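PDB 3D72: vivid PAS protein VVD from Neurospora crassa, which binds a flavin cofactor in its PAS-type LOV domain and serves as a blue-light photoreceptor, with light activation producing a rapidly exchanging dimer. Local coordinates for residues A[75-80]-A[112-117]. The protein carries 1 engineered substitution. Residues are numbered along the deposited sequence; the frame is centred on the assembly and turned at random.
Sequences FLQSPD and VEVVNF. With FAD (flavin-adenine dinucleotide), chain C.
Carbonyl oxygen O2 of the FAD ring is gripped from both segments: Q77 NE2 and N116 ND2 each donate to it, both at 2.9 Å from FAD O2. The N116 amide also accepts, its OD1 taking the nearly straight bond from FAD N3 (2.9 Å, 173°), so N116 reads a neighbouring donor and acceptor on the pyrimidine edge. Two further bonds fix the rotation of that amide: ND2 donates to V115 O from above the carbonyl plane, and N126 of the adjoining strand donates to OD1. Replacing N116 by alanine would probably leave FAD N3 without this acceptor and strip O2 of one of its two amide donors described here. Q77, extended beyond CG, also reaches FAD O4' through NE2, while its OE1 is bound by R89. Beside the pyrimidine edge, L76 lays CB against N116 OD1 and brings CD1 to 3.6 Å from FAD O4, and L76 O accepts the backbone bond from F117 N at 2.8 Å. Farther from the flavin, P79 CD sits over the centre of the F117 ring in a CH-pi contact, 3.7 Å from the centroid, and a water joins S78 O to F117 O. Loop and edge strand thus close round the pyrimidine end of the isoalloxazine, as in the flavin pocket of LOV domains.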
loop_
_atom_site.group_PDB
_atom_site.type_symbol
_atom_site.label_atom_id
_atom_site.label_comp_id
_atom_site.label_asym_id
_atom_site.label_seq_id
_atom_site.Cartn_x
_atom_site.Cartn_y
_atom_site.Cartn_z
ATOM N N PHE A 75 -16.029 -8.756 -21.051
ATOM C CA PHE A 75 -17.204 -9.630 -20.971
ATOM C C PHE A 75 -18.320 -9.023 -20.125
ATOM O O PHE A 75 -19.474 -9.396 -20.265
ATOM C CB PHE A 75 -16.830 -11.020 -20.427
ATOM C CG PHE A 75 -16.472 -11.037 -18.966
ATOM C CD1 PHE A 75 -17.463 -11.117 -17.988
ATOM C CD2 PHE A 75 -15.137 -10.992 -18.564
ATOM C CE1 PHE A 75 -17.134 -11.143 -16.638
ATOM C CE2 PHE A 75 -14.803 -11.018 -17.211
ATOM C CZ PHE A 75 -15.796 -11.096 -16.248
ATOM N N LEU A 76 -17.973 -8.085 -19.247
ATOM C CA LEU A 76 -18.972 -7.445 -18.398
ATOM C C LEU A 76 -19.876 -6.519 -19.208
ATOM O O LEU A 76 -20.912 -6.075 -18.717
ATOM C CB LEU A 76 -18.294 -6.632 -17.280
ATOM C CG LEU A 76 -17.572 -7.416 -16.177
ATOM C CD1 LEU A 76 -16.886 -6.447 -15.220
ATOM C CD2 LEU A 76 -18.568 -8.276 -15.420
ATOM N N GLN A 77 -19.487 -6.227 -20.445
ATOM C CA GLN A 77 -20.270 -5.325 -21.277
ATOM C C GLN A 77 -21.516 -5.939 -21.890
ATOM O O GLN A 77 -22.274 -5.251 -22.571
ATOM C CB GLN A 77 -19.372 -4.722 -22.355
ATOM C CG GLN A 77 -18.403 -3.687 -21.783
ATOM C CD GLN A 77 -17.134 -3.558 -22.585
ATOM O OE1 GLN A 77 -17.116 -3.818 -23.794
ATOM N NE2 GLN A 77 -16.055 -3.134 -21.920
ATOM N N SER A 78 -21.735 -7.221 -21.625
ATOM C CA SER A 78 -22.910 -7.916 -22.146
ATOM C C SER A 78 -23.597 -8.710 -21.040
ATOM O O SER A 78 -22.942 -9.318 -20.197
ATOM C CB SER A 78 -22.512 -8.861 -23.279
ATOM O OG SER A 78 -23.658 -9.471 -23.849
ATOM N N PRO A 79 -24.939 -8.723 -21.031
ATOM C CA PRO A 79 -25.651 -9.469 -19.993
ATOM C C PRO A 79 -25.461 -10.977 -20.100
ATOM O O PRO A 79 -25.784 -11.718 -19.174
ATOM C CB PRO A 79 -27.106 -9.041 -20.193
ATOM C CG PRO A 79 -27.171 -8.720 -21.649
ATOM C CD PRO A 79 -25.877 -7.987 -21.897
ATOM N N ASP A 80 -24.933 -11.429 -21.233
ATOM C CA ASP A 80 -24.692 -12.848 -21.424
ATOM C C ASP A 80 -23.192 -13.117 -21.340
ATOM O O ASP A 80 -22.727 -14.237 -21.564
ATOM C CB ASP A 80 -25.279 -13.316 -22.766
ATOM C CG ASP A 80 -24.779 -12.509 -23.948
ATOM O OD1 ASP A 80 -25.489 -12.463 -24.978
ATOM O OD2 ASP A 80 -23.678 -11.931 -23.860
ATOM N N VAL A 112 -13.656 6.180 -16.346
ATOM C CA VAL A 112 -14.878 6.269 -17.137
ATOM C C VAL A 112 -16.061 5.618 -16.445
ATOM O O VAL A 112 -15.907 4.924 -15.448
ATOM C CB VAL A 112 -14.717 5.568 -18.516
ATOM C CG1 VAL A 112 -13.516 6.128 -19.258
ATOM C CG2 VAL A 112 -14.581 4.060 -18.325
ATOM N N GLU A 113 -17.256 5.900 -16.957
ATOM C CA GLU A 113 -18.461 5.265 -16.460
ATOM C C GLU A 113 -18.863 4.378 -17.630
ATOM O O GLU A 113 -18.984 4.852 -18.760
ATOM C CB GLU A 113 -19.571 6.274 -16.171
ATOM C CG GLU A 113 -19.386 7.057 -14.890
ATOM C CD GLU A 113 -20.708 7.534 -14.340
ATOM O OE1 GLU A 113 -21.552 7.958 -15.154
ATOM O OE2 GLU A 113 -20.904 7.485 -13.107
ATOM N N VAL A 114 -19.043 3.092 -17.370
ATOM C CA VAL A 114 -19.407 2.173 -18.434
ATOM C C VAL A 114 -20.532 1.254 -18.001
ATOM O O VAL A 114 -20.572 0.789 -16.864
ATOM C CB VAL A 114 -18.180 1.316 -18.877
ATOM C CG1 VAL A 114 -17.672 0.478 -17.721
ATOM C CG2 VAL A 114 -18.565 0.418 -20.051
ATOM N N VAL A 115 -21.470 1.012 -18.908
ATOM C CA VAL A 115 -22.572 0.125 -18.595
ATOM C C VAL A 115 -22.039 -1.301 -18.566
ATOM O O VAL A 115 -21.385 -1.740 -19.508
ATOM C CB VAL A 115 -23.697 0.232 -19.644
ATOM C CG1 VAL A 115 -24.746 -0.840 -19.392
ATOM C CG2 VAL A 115 -24.336 1.611 -19.569
ATOM N N ASN A 116 -22.305 -2.000 -17.466
ATOM C CA ASN A 116 -21.878 -3.384 -17.279
ATOM C C ASN A 116 -23.053 -4.223 -16.794
ATOM O O ASN A 116 -24.111 -3.701 -16.422
ATOM C CB ASN A 116 -20.739 -3.479 -16.247
ATOM C CG ASN A 116 -19.350 -3.201 -16.843
ATOM O OD1 ASN A 116 -18.342 -3.313 -16.143
ATOM N ND2 ASN A 116 -19.294 -2.848 -18.123
ATOM N N PHE A 117 -22.869 -5.535 -16.795
ATOM C CA PHE A 117 -23.923 -6.443 -16.366
ATOM C C PHE A 117 -23.377 -7.520 -15.437
ATOM O O PHE A 117 -22.317 -8.087 -15.696
ATOM C CB PHE A 117 -24.568 -7.104 -17.590
ATOM C CG PHE A 117 -25.173 -6.132 -18.553
ATOM C CD1 PHE A 117 -26.504 -5.746 -18.431
ATOM C CD2 PHE A 117 -24.401 -5.578 -19.564
ATOM C CE1 PHE A 117 -27.054 -4.805 -19.296
ATOM C CE2 PHE A 117 -24.930 -4.634 -20.437
ATOM C CZ PHE A 117 -26.274 -4.247 -20.303
HETATM P PA FAD C . -12.463 -2.931 -28.933
HETATM O O1A FAD C . -12.988 -4.318 -28.808
HETATM O O2A FAD C . -11.467 -2.667 -29.998
HETATM O O5B FAD C . -13.703 -1.952 -29.087
HETATM C C5B FAD C . -13.579 -0.526 -29.259
HETATM C C4B FAD C . -14.955 0.011 -29.638
HETATM O O4B FAD C . -14.803 1.423 -29.873
HETATM C C3B FAD C . -15.580 -0.607 -30.907
HETATM O O3B FAD C . -16.872 -1.127 -30.726
HETATM C C2B FAD C . -15.529 0.495 -31.958
HETATM O O2B FAD C . -16.612 0.596 -32.846
HETATM C C1B FAD C . -15.271 1.788 -31.179
HETATM N N9A FAD C . -14.244 2.636 -31.752
HETATM C C8A FAD C . -12.929 2.333 -31.970
HETATM N N7A FAD C . -12.233 3.302 -32.519
HETATM C C5A FAD C . -13.167 4.309 -32.699
HETATM C C6A FAD C . -13.050 5.636 -33.245
HETATM N N6A FAD C . -11.892 6.101 -33.724
HETATM N N1A FAD C . -14.168 6.416 -33.285
HETATM C C2A FAD C . -15.332 5.911 -32.793
HETATM N N3A FAD C . -15.558 4.692 -32.250
HETATM C C4A FAD C . -14.385 3.922 -32.246
HETATM N N1 FAD C . -14.277 -3.004 -19.015
HETATM C C2 FAD C . -15.507 -3.094 -18.449
HETATM O O2 FAD C . -16.555 -3.003 -19.115
HETATM N N3 FAD C . -15.617 -3.277 -17.062
HETATM C C4 FAD C . -14.539 -3.405 -16.183
HETATM O O4 FAD C . -14.748 -3.556 -14.957
HETATM C C4X FAD C . -13.265 -3.298 -16.777
HETATM N N5 FAD C . -12.125 -3.428 -15.962
HETATM C C5X FAD C . -10.885 -3.329 -16.568
HETATM C C6 FAD C . -9.715 -3.458 -15.758
HETATM C C7 FAD C . -8.453 -3.407 -16.298
HETATM C C7M FAD C . -7.264 -3.533 -15.335
HETATM C C8 FAD C . -8.276 -3.272 -17.697
HETATM C C8M FAD C . -6.913 -3.233 -18.359
HETATM C C9 FAD C . -9.442 -3.133 -18.534
HETATM C C9A FAD C . -10.742 -3.167 -18.001
HETATM N N10 FAD C . -11.943 -3.023 -18.808
HETATM C C10 FAD C . -13.174 -3.137 -18.201
HETATM C "C1'" FAD C . -11.896 -2.773 -20.276
HETATM C "C2'" FAD C . -11.780 -3.912 -21.259
HETATM O "O2'" FAD C . -10.916 -4.910 -20.704
HETATM C "C3'" FAD C . -11.272 -3.317 -22.593
HETATM O "O3'" FAD C . -9.994 -2.725 -22.370
HETATM C "C4'" FAD C . -12.233 -2.226 -23.174
HETATM O "O4'" FAD C . -13.466 -2.828 -23.520
HETATM C "C5'" FAD C . -11.649 -1.504 -24.400
HETATM O "O5'" FAD C . -10.814 -2.374 -25.180
HETATM P P FAD C . -11.393 -3.395 -26.248
HETATM O O1P FAD C . -10.307 -4.337 -26.531
HETATM O O2P FAD C . -12.664 -3.990 -25.767
HETATM O O3P FAD C . -11.708 -2.560 -27.582
HETATM O O HOH W 1 -21.576 -9.771 -17.721
#